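Local coordinates for protein involved in catabolism of external DNA (Legionella pneumophila subsp. pneumophila, PDB 2OO3) that probably methylates N6 of adenine 2030 in 23S ribosomal RNA, with S-adenosyl-L-methionine as the methyl donor, at residues Ala11-Asp16 and Thr59-Glu64; Thr22-Leu27 and Pro103-Asn108; Thr42-Gly47 and Asn127-Leu132; Lys212-Ser217 and Gly239-Asn244. All coordinates share one frame; numbering follows the deposited sequence.

Contact 1 (Ala11-Asp16 and Thr59-Glu64); sequences AGNFAD and TEEYKE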
loop_
_atom_site.group_PDB
_atom_site.type_symbol
_atom_site.label_atom_id
_atom_site.label_comp_id
_atom_site.label_asym_id
_atom_site.label_seq_id
_atom_site.Cartn_x
_atom_site.Cartn_y
_atom_site.Cartn_z
ATOM N N ALA A 11 0.921 -12.612 -4.798
ATOM C CA ALA A 11 0.978 -11.377 -5.611
ATOM C C ALA A 11 -0.298 -11.130 -6.400
ATOM O O ALA A 11 -0.788 -12.005 -7.121
ATOM C CB ALA A 11 2.165 -11.407 -6.578
ATOM N N GLY A 12 -0.820 -9.925 -6.291
ATOM C CA GLY A 12 -2.008 -9.571 -7.051
ATOM C C GLY A 12 -3.300 -10.069 -6.432
ATOM O O GLY A 12 -4.343 -10.008 -7.096
ATOM N N ASN A 13 -3.251 -10.553 -5.176
ATOM C CA ASN A 13 -4.497 -10.924 -4.464
ATOM C C ASN A 13 -5.354 -9.672 -4.150
ATOM O O ASN A 13 -4.941 -8.534 -4.461
ATOM C CB ASN A 13 -4.229 -11.804 -3.215
ATOM C CG ASN A 13 -3.580 -11.030 -2.053
ATOM O OD1 ASN A 13 -3.173 -9.898 -2.205
ATOM N ND2 ASN A 13 -3.498 -11.663 -0.875
ATOM N N PHE A 14 -6.540 -9.869 -3.558
ATOM C CA PHE A 14 -7.446 -8.749 -3.324
ATOM C C PHE A 14 -6.806 -7.659 -2.464
ATOM O O PHE A 14 -7.098 -6.458 -2.646
ATOM C CB PHE A 14 -8.793 -9.236 -2.720
ATOM C CG PHE A 14 -8.729 -9.498 -1.241
ATOM C CD1 PHE A 14 -9.149 -8.538 -0.348
ATOM C CD2 PHE A 14 -8.190 -10.678 -0.750
ATOM C CE1 PHE A 14 -9.096 -8.755 1.028
ATOM C CE2 PHE A 14 -8.130 -10.911 0.640
ATOM C CZ PHE A 14 -8.572 -9.943 1.517
ATOM N N ALA A 15 -5.930 -8.050 -1.540
ATOM C CA ALA A 15 -5.270 -7.101 -0.643
ATOM C C ALA A 15 -4.270 -6.241 -1.382
ATOM O O ALA A 15 -4.180 -5.032 -1.130
ATOM C CB ALA A 15 -4.559 -7.844 0.470
ATOM N N ASP A 16 -3.497 -6.859 -2.279
ATOM C CA ASP A 16 -2.635 -6.089 -3.190
ATOM C C ASP A 16 -3.430 -5.070 -3.981
ATOM O O ASP A 16 -3.010 -3.946 -4.159
ATOM C CB ASP A 16 -1.894 -7.010 -4.158
ATOM C CG ASP A 16 -0.529 -7.466 -3.608
ATOM O OD1 ASP A 16 -0.164 -7.067 -2.470
ATOM O OD2 ASP A 16 0.174 -8.224 -4.331
ATOM N N THR A 59 -0.096 -20.987 -5.647
ATOM C CA THR A 59 -1.535 -20.806 -5.786
ATOM C C THR A 59 -1.814 -19.501 -6.552
ATOM O O THR A 59 -1.204 -18.464 -6.270
ATOM C CB THR A 59 -2.270 -20.876 -4.402
ATOM O OG1 THR A 59 -3.692 -20.845 -4.600
ATOM C CG2 THR A 59 -1.871 -19.728 -3.472
ATOM N N GLU A 60 -2.698 -19.561 -7.543
ATOM C CA GLU A 60 -2.927 -18.420 -8.427
ATOM C C GLU A 60 -3.914 -17.419 -7.797
ATOM O O GLU A 60 -5.017 -17.212 -8.312
ATOM C CB GLU A 60 -3.411 -18.894 -9.796
ATOM C CG GLU A 60 -2.397 -19.725 -10.592
ATOM C CD GLU A 60 -2.929 -20.154 -11.945
ATOM O OE1 GLU A 60 -3.776 -21.080 -11.996
ATOM O OE2 GLU A 60 -2.499 -19.574 -12.964
ATOM N N GLU A 61 -3.510 -16.811 -6.677
ATOM C CA GLU A 61 -4.393 -15.911 -5.935
ATOM C C GLU A 61 -4.770 -14.672 -6.755
ATOM O O GLU A 61 -5.822 -14.078 -6.545
ATOM C CB GLU A 61 -3.801 -15.519 -4.574
ATOM C CG GLU A 61 -4.004 -16.612 -3.527
ATOM C CD GLU A 61 -3.896 -16.142 -2.077
ATOM O OE1 GLU A 61 -3.389 -16.950 -1.257
ATOM O OE2 GLU A 61 -4.337 -15.005 -1.739
ATOM N N TYR A 62 -3.924 -14.315 -7.713
ATOM C CA TYR A 62 -4.214 -13.179 -8.578
ATOM C C TYR A 62 -5.514 -13.319 -9.368
ATOM O O TYR A 62 -6.142 -12.317 -9.705
ATOM C CB TYR A 62 -3.040 -12.892 -9.512
ATOM C CG TYR A 62 -2.950 -13.794 -10.705
ATOM C CD1 TYR A 62 -3.555 -13.447 -11.901
ATOM C CD2 TYR A 62 -2.244 -14.995 -10.637
ATOM C CE1 TYR A 62 -3.475 -14.273 -13.018
ATOM C CE2 TYR A 62 -2.159 -15.837 -11.757
ATOM C CZ TYR A 62 -2.769 -15.460 -12.935
ATOM O OH TYR A 62 -2.690 -16.284 -14.045
ATOM N N LYS A 63 -5.911 -14.552 -9.684
ATOM C CA LYS A 63 -7.200 -14.803 -10.366
ATOM C C LYS A 63 -8.427 -14.214 -9.670
ATOM O O LYS A 63 -9.448 -13.950 -10.320
ATOM C CB LYS A 63 -7.396 -16.294 -10.561
ATOM C CG LYS A 63 -6.325 -16.875 -11.442
ATOM C CD LYS A 63 -6.459 -18.364 -11.543
ATOM C CE LYS A 63 -7.495 -18.748 -12.541
ATOM N NZ LYS A 63 -7.668 -20.203 -12.337
ATOM N N GLU A 64 -8.310 -14.003 -8.358
ATOM C CA GLU A 64 -9.387 -13.431 -7.551
ATOM C C GLU A 64 -9.111 -12.040 -7.038
ATOM O O GLU A 64 -9.885 -11.508 -6.222
ATOM C CB GLU A 64 -9.654 -14.321 -6.362
ATOM C CG GLU A 64 -10.324 -15.600 -6.785
ATOM C CD GLU A 64 -10.649 -16.471 -5.604
ATOM O OE1 GLU A 64 -9.906 -16.390 -4.573
ATOM O OE2 GLU A 64 -11.642 -17.226 -5.723
HETATM O O HOH W 1 -0.993 -14.872 -7.345
HETATM O O HOH W 2 -7.304 -12.610 -3.761
#
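Backbone atoms and two waters carry most of the contact, which is closest at G12 and Y62, CA atoms 4.5 Å apart. The CA-H of Y62 points at G12 O, and A11 O rests against Y62 CB. One water accepts from Y62 N and donates to A11 O; a second accepts from F14 N and donates, weakly, to E61 O. Among side chains, N13 and E61 run side by side in the same direction, E61 OE2 lying 3.5 Å from N13 CB. N13 CG sits between its backbone N and carbonyl carbon (chi1 71°), and OD1 thereby accepts from D16 N at 3.1 Å as the N-cap of the helix. In return D16 OD2 accepts from G12 N at 2.8 Å, on the anti side of the carboxylate. H20, predicted to bind S-adenosyl-L-methionine, lies about 6 Å from G12. The contact sets the start of helix 14-30 against the 3-10 turn ahead of helix 66-71, while F14 and A15 pack on C238 of strand 237-243.

Contact 2 (Thr22-Leu27 and Pro103-Asn108); sequences TLTRLL and PYFAIN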
loop_
_atom_site.group_PDB
_atom_site.type_symbol
_atom_site.label_atom_id
_atom_site.label_comp_id
_atom_site.label_asym_id
_atom_site.label_seq_id
_atom_site.Cartn_x
_atom_site.Cartn_y
_atom_site.Cartn_z
ATOM N N THR A 22 -4.763 2.341 -3.504
ATOM C CA THR A 22 -4.574 3.336 -2.427
ATOM C C THR A 22 -3.254 4.078 -2.604
ATOM O O THR A 22 -3.227 5.304 -2.609
ATOM C CB THR A 22 -4.655 2.696 -1.043
ATOM O OG1 THR A 22 -5.991 2.169 -0.870
ATOM C CG2 THR A 22 -4.403 3.733 0.053
ATOM N N LEU A 23 -2.162 3.336 -2.750
ATOM C CA LEU A 23 -0.858 3.944 -3.042
ATOM C C LEU A 23 -0.927 4.891 -4.255
ATOM O O LEU A 23 -0.464 6.022 -4.181
ATOM C CB LEU A 23 0.186 2.835 -3.283
ATOM C CG LEU A 23 1.596 3.289 -3.683
ATOM C CD1 LEU A 23 2.233 4.264 -2.665
ATOM C CD2 LEU A 23 2.511 2.046 -3.890
ATOM N N THR A 24 -1.517 4.444 -5.369
ATOM C CA THR A 24 -1.565 5.292 -6.565
ATOM C C THR A 24 -2.294 6.614 -6.321
ATOM O O THR A 24 -1.888 7.649 -6.868
ATOM C CB THR A 24 -2.110 4.585 -7.842
ATOM O OG1 THR A 24 -3.527 4.379 -7.748
ATOM C CG2 THR A 24 -1.377 3.239 -8.122
ATOM N N ARG A 25 -3.335 6.590 -5.482
ATOM C CA ARG A 25 -4.144 7.802 -5.231
ATOM C C ARG A 25 -3.328 8.738 -4.346
ATOM O O ARG A 25 -3.320 9.967 -4.553
ATOM C CB ARG A 25 -5.487 7.439 -4.566
ATOM C CG ARG A 25 -6.349 6.494 -5.431
ATOM C CD ARG A 25 -7.307 7.214 -6.396
ATOM N NE ARG A 25 -6.890 8.513 -6.928
ATOM C CZ ARG A 25 -6.449 8.732 -8.170
ATOM N NH1 ARG A 25 -6.290 7.757 -9.038
ATOM N NH2 ARG A 25 -6.131 9.946 -8.537
ATOM N N LEU A 26 -2.574 8.157 -3.404
ATOM C CA LEU A 26 -1.724 8.967 -2.521
ATOM C C LEU A 26 -0.616 9.643 -3.322
ATOM O O LEU A 26 -0.354 10.824 -3.125
ATOM C CB LEU A 26 -1.137 8.119 -1.371
ATOM C CG LEU A 26 -2.215 7.576 -0.397
ATOM C CD1 LEU A 26 -1.540 6.659 0.592
ATOM C CD2 LEU A 26 -2.945 8.754 0.345
ATOM N N LEU A 27 -0.002 8.896 -4.238
ATOM C CA LEU A 27 1.077 9.412 -5.098
ATOM C C LEU A 27 0.576 10.503 -6.043
ATOM O O LEU A 27 1.209 11.550 -6.173
ATOM C CB LEU A 27 1.727 8.284 -5.895
ATOM C CG LEU A 27 2.561 7.288 -5.043
ATOM C CD1 LEU A 27 2.901 6.109 -5.922
ATOM C CD2 LEU A 27 3.820 7.893 -4.473
ATOM N N PRO A 103 7.037 -0.766 -5.149
ATOM C CA PRO A 103 8.110 0.100 -5.701
ATOM C C PRO A 103 7.951 0.412 -7.206
ATOM O O PRO A 103 8.271 1.508 -7.613
ATOM C CB PRO A 103 9.381 -0.761 -5.501
ATOM C CG PRO A 103 9.061 -1.647 -4.382
ATOM C CD PRO A 103 7.613 -2.029 -4.621
ATOM N N TYR A 104 7.449 -0.547 -7.991
ATOM C CA TYR A 104 7.205 -0.344 -9.422
ATOM C C TYR A 104 6.104 0.693 -9.661
ATOM O O TYR A 104 6.231 1.544 -10.553
ATOM C CB TYR A 104 6.890 -1.692 -10.108
ATOM C CG TYR A 104 7.045 -1.648 -11.610
ATOM C CD1 TYR A 104 8.238 -2.062 -12.219
ATOM C CD2 TYR A 104 5.997 -1.231 -12.426
ATOM C CE1 TYR A 104 8.412 -1.995 -13.616
ATOM C CE2 TYR A 104 6.144 -1.207 -13.844
ATOM C CZ TYR A 104 7.357 -1.579 -14.409
ATOM O OH TYR A 104 7.515 -1.554 -15.773
ATOM N N PHE A 105 5.044 0.685 -8.855
ATOM C CA PHE A 105 4.085 1.806 -8.909
ATOM C C PHE A 105 4.739 3.158 -8.578
ATOM O O PHE A 105 4.521 4.176 -9.290
ATOM C CB PHE A 105 2.882 1.527 -7.978
ATOM C CG PHE A 105 2.001 0.380 -8.449
ATOM C CD1 PHE A 105 1.080 0.568 -9.498
ATOM C CD2 PHE A 105 2.077 -0.862 -7.846
ATOM C CE1 PHE A 105 0.257 -0.499 -9.935
ATOM C CE2 PHE A 105 1.246 -1.935 -8.271
ATOM C CZ PHE A 105 0.355 -1.744 -9.320
ATOM N N ALA A 106 5.515 3.207 -7.498
ATOM C CA ALA A 106 6.086 4.486 -7.048
ATOM C C ALA A 106 7.051 5.104 -8.079
ATOM O O ALA A 106 7.040 6.310 -8.354
ATOM C CB ALA A 106 6.757 4.318 -5.666
ATOM N N ILE A 107 7.883 4.258 -8.669
ATOM C CA ILE A 107 8.826 4.711 -9.667
ATOM C C ILE A 107 8.080 5.263 -10.874
ATOM O O ILE A 107 8.526 6.207 -11.506
ATOM C CB ILE A 107 9.805 3.558 -10.049
ATOM C CG1 ILE A 107 10.783 3.306 -8.897
ATOM C CG2 ILE A 107 10.613 3.945 -11.245
ATOM C CD1 ILE A 107 11.610 1.943 -9.000
ATOM N N ASN A 108 6.909 4.710 -11.170
ATOM C CA ASN A 108 6.130 5.238 -12.282
ATOM C C ASN A 108 5.501 6.595 -12.029
ATOM O O ASN A 108 5.516 7.445 -12.917
ATOM C CB ASN A 108 5.069 4.236 -12.767
ATOM C CG ASN A 108 5.595 3.363 -13.874
ATOM O OD1 ASN A 108 5.587 3.755 -15.055
ATOM N ND2 ASN A 108 6.132 2.208 -13.503
#
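The ring of F105 is the flat group that meets helix 22-27, and T24 CG2 approaches it obliquely, 3.9 Å from CD1. Beyond the two segments the same ring meets that of Y83 at about 15° between planes and also that of H20, so two aromatic neighbours pack on it as well. F105 CG stands anti to its own carbonyl carbon (chi1 -68°), which puts the ring beside T24 CG2. F105 CB lies 4.1 Å from L23 CD2. One turn further along, L27 CD1 reaches the backbone of the other helix, 3.7 Å from A106 CA and 4.3 Å from A106 CB; the small alanine lets a leucine methyl come down onto the helix itself. The helices run nearly parallel, with their axes 10.1 Å apart and crossing at -22°. Polar groups are served within their own helices or by other neighbours: T24 OG1 bonds to I21 O, and N108 ND2 donates to Y104 O at 3.0 Å, from the opposite face of that carbonyl to N108 N. Y39 of strand 38-41 lies against L23, L27 and A106, placing the pair on one side of the Rossmann-like sheet. The contact is almost wholly carbon against carbon, with no polar bond made between the two helices, so the fit depends on shape and burial, close to H20 and S102, both predicted to bind S-adenosyl-L-methionine.

Contact 3 (Thr42-Gly47 and Asn127-Leu132); sequences THSGRG and NFLLKL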
loop_
_atom_site.group_PDB
_atom_site.type_symbol
_atom_site.label_atom_id
_atom_site.label_comp_id
_atom_site.label_asym_id
_atom_site.label_seq_id
_atom_site.Cartn_x
_atom_site.Cartn_y
_atom_site.Cartn_z
ATOM N N THR A 42 9.046 0.526 3.947
ATOM C CA THR A 42 9.668 -0.281 5.010
ATOM C C THR A 42 9.812 -1.768 4.588
ATOM O O THR A 42 10.691 -2.473 5.063
ATOM C CB THR A 42 8.805 -0.195 6.320
ATOM O OG1 THR A 42 7.430 -0.411 5.976
ATOM C CG2 THR A 42 8.876 1.199 6.986
ATOM N N HIS A 43 8.937 -2.256 3.713
ATOM C CA HIS A 43 8.940 -3.675 3.325
ATOM C C HIS A 43 8.744 -3.727 1.798
ATOM O O HIS A 43 7.604 -3.971 1.318
ATOM C CB HIS A 43 7.774 -4.450 3.970
ATOM C CG HIS A 43 7.752 -4.470 5.470
ATOM N ND1 HIS A 43 7.322 -3.401 6.226
ATOM C CD2 HIS A 43 8.032 -5.463 6.352
ATOM C CE1 HIS A 43 7.372 -3.720 7.514
ATOM N NE2 HIS A 43 7.810 -4.963 7.619
ATOM N N SER A 44 9.800 -3.491 1.021
ATOM C CA SER A 44 9.649 -3.357 -0.431
ATOM C C SER A 44 9.451 -4.648 -1.242
ATOM O O SER A 44 8.963 -4.592 -2.375
ATOM C CB SER A 44 10.831 -2.575 -1.010
ATOM O OG SER A 44 10.937 -1.343 -0.339
ATOM N N GLY A 45 9.866 -5.784 -0.695
ATOM C CA GLY A 45 9.797 -7.056 -1.401
ATOM C C GLY A 45 10.690 -7.077 -2.639
ATOM O O GLY A 45 11.680 -6.361 -2.712
ATOM N N ARG A 46 10.354 -7.881 -3.634
ATOM C CA ARG A 46 11.240 -8.004 -4.793
ATOM C C ARG A 46 10.881 -7.025 -5.908
ATOM O O ARG A 46 11.640 -6.878 -6.868
ATOM C CB ARG A 46 11.257 -9.440 -5.302
ATOM C CG ARG A 46 9.922 -9.924 -5.770
ATOM C CD ARG A 46 10.008 -11.316 -6.394
ATOM N NE ARG A 46 10.554 -12.321 -5.482
ATOM C CZ ARG A 46 10.986 -13.522 -5.871
ATOM N NH1 ARG A 46 10.939 -13.863 -7.164
ATOM N NH2 ARG A 46 11.470 -14.377 -4.977
ATOM N N GLY A 47 9.744 -6.347 -5.795
ATOM C CA GLY A 47 9.429 -5.220 -6.712
ATOM C C GLY A 47 8.571 -5.550 -7.937
ATOM O O GLY A 47 7.819 -4.726 -8.384
ATOM N N ASN A 127 17.925 -8.910 -3.568
ATOM C CA ASN A 127 18.700 -9.052 -4.794
ATOM C C ASN A 127 17.857 -8.861 -6.047
ATOM O O ASN A 127 18.362 -8.336 -7.037
ATOM C CB ASN A 127 19.466 -10.393 -4.864
ATOM C CG ASN A 127 20.692 -10.439 -3.927
ATOM O OD1 ASN A 127 20.870 -11.419 -3.209
ATOM N ND2 ASN A 127 21.526 -9.398 -3.930
ATOM N N PHE A 128 16.581 -9.257 -5.999
ATOM C CA PHE A 128 15.676 -9.017 -7.129
ATOM C C PHE A 128 15.300 -7.556 -7.227
ATOM O O PHE A 128 15.179 -7.023 -8.301
ATOM C CB PHE A 128 14.389 -9.831 -7.011
ATOM C CG PHE A 128 14.502 -11.242 -7.494
ATOM C CD1 PHE A 128 14.575 -11.527 -8.859
ATOM C CD2 PHE A 128 14.465 -12.303 -6.588
ATOM C CE1 PHE A 128 14.664 -12.857 -9.300
ATOM C CE2 PHE A 128 14.552 -13.639 -7.017
ATOM C CZ PHE A 128 14.657 -13.913 -8.375
ATOM N N LEU A 129 15.117 -6.908 -6.088
ATOM C CA LEU A 129 14.773 -5.477 -6.047
ATOM C C LEU A 129 15.879 -4.586 -6.655
ATOM O O LEU A 129 15.607 -3.511 -7.204
ATOM C CB LEU A 129 14.529 -5.072 -4.593
ATOM C CG LEU A 129 13.923 -3.690 -4.309
ATOM C CD1 LEU A 129 12.528 -3.576 -4.929
ATOM C CD2 LEU A 129 13.863 -3.546 -2.812
ATOM N N LEU A 130 17.125 -5.053 -6.583
ATOM C CA LEU A 130 18.240 -4.341 -7.222
ATOM C C LEU A 130 18.114 -4.286 -8.741
ATOM O O LEU A 130 18.820 -3.506 -9.384
ATOM C CB LEU A 130 19.601 -5.000 -6.860
ATOM C CG LEU A 130 20.039 -4.887 -5.409
ATOM C CD1 LEU A 130 21.300 -5.734 -5.151
ATOM C CD2 LEU A 130 20.269 -3.408 -5.018
ATOM N N LYS A 131 17.236 -5.116 -9.312
ATOM C CA LYS A 131 17.040 -5.178 -10.759
ATOM C C LYS A 131 15.880 -4.296 -11.294
ATOM O O LYS A 131 15.650 -4.244 -12.478
ATOM C CB LYS A 131 16.777 -6.633 -11.160
ATOM C CG LYS A 131 17.907 -7.644 -10.761
ATOM C CD LYS A 131 19.150 -7.292 -11.544
ATOM C CE LYS A 131 20.086 -8.490 -11.866
ATOM N NZ LYS A 131 21.256 -8.005 -12.737
ATOM N N LEU A 132 15.126 -3.650 -10.419
ATOM C CA LEU A 132 14.042 -2.744 -10.867
ATOM C C LEU A 132 14.564 -1.585 -11.686
ATOM O O LEU A 132 15.584 -0.993 -11.296
ATOM C CB LEU A 132 13.306 -2.171 -9.665
ATOM C CG LEU A 132 12.241 -3.093 -9.035
ATOM C CD1 LEU A 132 10.897 -2.479 -9.343
ATOM C CD2 LEU A 132 12.311 -4.624 -9.435
#
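R46 loses the most surface here, and it spends it on F128. The two side chains lie side by side and point the same way, CB to CB at 3.6 Å, before the guanidinium settles over one face of the ring. The planes are 23° apart and the centres 4.2 Å, with CZ 35° off the ring normal: an off-centre cation-pi stack in which NH1 comes to 3.6 Å from F128 CE2. A bend at chi3 (58°) folds the end of the arginine back over the phenyl ring, and a salt bridge from NE to E125 helps to fix its rotation. L129 is the second large contributor. Its CG stands anti to the backbone N, and CD2 meets S44 CB at 3.7 Å and G45 O at 3.6 Å. That carbonyl is buried against the leucine without a polar partner in the model. R46 O is approached by the CA-H of L129 and by L132 CD2, the latter at 3.5 Å, while G47 CA packs against L129 CD1 with no side chain to intervene. This loop also carries H43, predicted to bind S-adenosyl-L-methionine, and G45 N donates to OE1 of E120, predicted to bind it too. The contact therefore joins the loop after strand 38-41 to the end of helix 123-129 and the turn beyond it, with P103 of helix 102-109 touching both S44 and L129, and V141 of strand 139-142 lying against L129.

Contact 4 (Lys212-Ser217 and Gly239-Asn244); sequences KMREIS and GLWIIN. With SO4 (sulfate ion), chain C.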
loop_
_atom_site.group_PDB
_atom_site.type_symbol
_atom_site.label_atom_id
_atom_site.label_comp_id
_atom_site.label_asym_id
_atom_site.label_seq_id
_atom_site.Cartn_x
_atom_site.Cartn_y
_atom_site.Cartn_z
ATOM N N LYS A 212 -3.821 0.925 19.145
ATOM C CA LYS A 212 -2.522 1.611 19.149
ATOM C C LYS A 212 -2.409 2.638 18.018
ATOM O O LYS A 212 -1.932 3.731 18.254
ATOM C CB LYS A 212 -1.340 0.626 19.062
ATOM C CG LYS A 212 -1.280 -0.373 20.188
ATOM C CD LYS A 212 -1.613 0.270 21.534
ATOM C CE LYS A 212 -0.378 0.743 22.260
ATOM N NZ LYS A 212 -0.715 1.091 23.673
ATOM N N MET A 213 -2.874 2.299 16.816
ATOM C CA MET A 213 -2.850 3.266 15.702
ATOM C C MET A 213 -3.693 4.503 16.046
ATOM O O MET A 213 -3.300 5.649 15.773
ATOM C CB MET A 213 -3.372 2.636 14.392
ATOM C CG MET A 213 -2.417 1.596 13.775
ATOM S SD MET A 213 -0.649 2.107 13.524
ATOM C CE MET A 213 -0.866 3.654 12.581
ATOM N N ARG A 214 -4.842 4.264 16.677
ATOM C CA ARG A 214 -5.756 5.360 17.003
ATOM C C ARG A 214 -5.131 6.363 17.959
ATOM O O ARG A 214 -5.357 7.556 17.823
ATOM C CB ARG A 214 -7.087 4.825 17.523
ATOM C CG ARG A 214 -8.249 5.755 17.303
ATOM C CD ARG A 214 -9.573 4.991 16.962
ATOM N NE ARG A 214 -9.718 3.752 17.717
ATOM C CZ ARG A 214 -9.870 2.534 17.184
ATOM N NH1 ARG A 214 -9.958 2.369 15.860
ATOM N NH2 ARG A 214 -9.977 1.472 17.993
ATOM N N GLU A 215 -4.290 5.898 18.870
ATOM C CA GLU A 215 -3.619 6.783 19.831
ATOM C C GLU A 215 -2.609 7.786 19.242
ATOM O O GLU A 215 -2.303 8.806 19.873
ATOM C CB GLU A 215 -2.963 5.935 20.927
ATOM C CG GLU A 215 -4.009 5.133 21.741
ATOM C CD GLU A 215 -3.392 4.099 22.677
ATOM O OE1 GLU A 215 -2.137 4.002 22.750
ATOM O OE2 GLU A 215 -4.165 3.364 23.333
ATOM N N ILE A 216 -2.093 7.500 18.045
ATOM C CA ILE A 216 -1.012 8.294 17.458
ATOM C C ILE A 216 -1.494 9.684 17.013
ATOM O O ILE A 216 -0.855 10.710 17.303
ATOM C CB ILE A 216 -0.354 7.534 16.297
ATOM C CG1 ILE A 216 0.238 6.216 16.826
ATOM C CG2 ILE A 216 0.732 8.402 15.599
ATOM C CD1 ILE A 216 0.790 5.293 15.727
ATOM N N SER A 217 -2.639 9.708 16.340
ATOM C CA SER A 217 -3.171 10.908 15.745
ATOM C C SER A 217 -4.633 10.727 15.404
ATOM O O SER A 217 -5.078 9.645 15.017
ATOM C CB SER A 217 -2.374 11.274 14.473
ATOM O OG SER A 217 -2.936 12.415 13.861
ATOM N N GLY A 239 -7.123 -3.950 5.585
ATOM C CA GLY A 239 -7.380 -2.511 5.657
ATOM C C GLY A 239 -6.143 -1.686 5.515
ATOM O O GLY A 239 -5.025 -2.237 5.442
ATOM N N LEU A 240 -6.333 -0.373 5.426
ATOM C CA LEU A 240 -5.194 0.568 5.557
ATOM C C LEU A 240 -5.543 1.701 6.517
ATOM O O LEU A 240 -6.688 2.144 6.588
ATOM C CB LEU A 240 -4.700 1.106 4.192
ATOM C CG LEU A 240 -4.231 0.022 3.195
ATOM C CD1 LEU A 240 -5.310 -0.276 2.138
ATOM C CD2 LEU A 240 -2.958 0.444 2.499
ATOM N N TRP A 241 -4.544 2.109 7.290
ATOM C CA TRP A 241 -4.663 3.196 8.233
ATOM C C TRP A 241 -3.766 4.318 7.719
ATOM O O TRP A 241 -2.574 4.099 7.490
ATOM C CB TRP A 241 -4.222 2.735 9.631
ATOM C CG TRP A 241 -4.490 3.809 10.660
ATOM C CD1 TRP A 241 -3.801 4.972 10.834
ATOM C CD2 TRP A 241 -5.541 3.817 11.617
ATOM N NE1 TRP A 241 -4.351 5.711 11.859
ATOM C CE2 TRP A 241 -5.430 5.023 12.351
ATOM C CE3 TRP A 241 -6.579 2.918 11.931
ATOM C CZ2 TRP A 241 -6.322 5.362 13.389
ATOM C CZ3 TRP A 241 -7.475 3.260 12.985
ATOM C CH2 TRP A 241 -7.341 4.478 13.675
ATOM N N ILE A 242 -4.346 5.497 7.497
ATOM C CA ILE A 242 -3.595 6.608 6.915
ATOM C C ILE A 242 -3.628 7.776 7.875
ATOM O O ILE A 242 -4.700 8.163 8.342
ATOM C CB ILE A 242 -4.138 7.027 5.492
ATOM C CG1 ILE A 242 -4.030 5.840 4.518
ATOM C CG2 ILE A 242 -3.332 8.214 4.947
ATOM C CD1 ILE A 242 -4.889 5.909 3.307
ATOM N N ILE A 243 -2.446 8.264 8.223
ATOM C CA ILE A 243 -2.292 9.488 9.005
ATOM C C ILE A 243 -1.963 10.634 8.057
ATOM O O ILE A 243 -1.109 10.502 7.173
ATOM C CB ILE A 243 -1.169 9.352 10.030
ATOM C CG1 ILE A 243 -1.485 8.178 10.986
ATOM C CG2 ILE A 243 -0.968 10.680 10.831
ATOM C CD1 ILE A 243 -0.293 7.752 11.915
ATOM N N ASN A 244 -2.665 11.744 8.249
ATOM C CA ASN A 244 -2.596 12.911 7.376
ATOM C C ASN A 244 -3.076 12.607 5.962
ATOM O O ASN A 244 -2.392 12.912 4.982
ATOM C CB ASN A 244 -1.181 13.497 7.431
ATOM C CG ASN A 244 -0.857 14.043 8.828
ATOM O OD1 ASN A 244 -1.732 14.612 9.504
ATOM N ND2 ASN A 244 0.379 13.862 9.269
HETATM S S SO4 C . -3.388 15.133 16.360
HETATM O O1 SO4 C . -3.358 14.865 14.927
HETATM O O2 SO4 C . -2.054 14.887 16.906
HETATM O O3 SO4 C . -3.755 16.534 16.558
HETATM O O4 SO4 C . -4.330 14.259 17.049
HETATM O O HOH W 3 -3.588 7.568 13.839
HETATM O O HOH W 4 -1.515 14.335 12.375
#
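Two torsions let M213 and W241 slide past each other in opposite directions: the indole CG is anti to the backbone N (chi1 -173°), while the methionine, CG anti to its carbonyl carbon, bends at chi2 and chi3. M213 CB then sits over the five-membered ring, 3.8 Å from its centroid in a CH-pi contact, and CE curls back to 3.7 Å from W241 CD1. M213 SD stays above the same face, 5.2 Å from that centroid, a more distant Met-aromatic contact. R214 crosses the six-membered end, CB 3.9 Å from W241 CH2. Helix 203-216 here packs on the sheet almost parallel to strand 237-243, 16° between the short axes, a helix-on-sheet layer of the Rossmann-like fold. I243 CD1 fills in against I216 CG2, and its CG2 against S217 CB. One water accepts from W241 NE1 and donates to M213 O and S217 O, satisfying the indole at the helix end. S217 OG donates to sulfate O1 at 2.7 Å; S218, K219 and K278 also bind this ion, probably from the crystallisation liquor.

Overall arrangement
Contact 2 is the most central of the four, its centre about 8 Å from that of the chain, and is almost wholly apolar. Contacts 1 and 3 are partly buried and involve loops near residues predicted to bind S-adenosyl-L-methionine; contact 1 is bridged by waters beside a helix N-cap, contact 3 by a cation-pi stack at its exposed edge. Contact 4 is buried too, but joins helix to strand on the far side of the centre from contacts 1 and 3, mixing aromatic packing with a bridging water. Helix 14-30 serves contacts 1 and 2. Contact 2 also touches its neighbours directly: P103 and Y104 pack on contact 3, and T22 on L240 and I242 of contact 4.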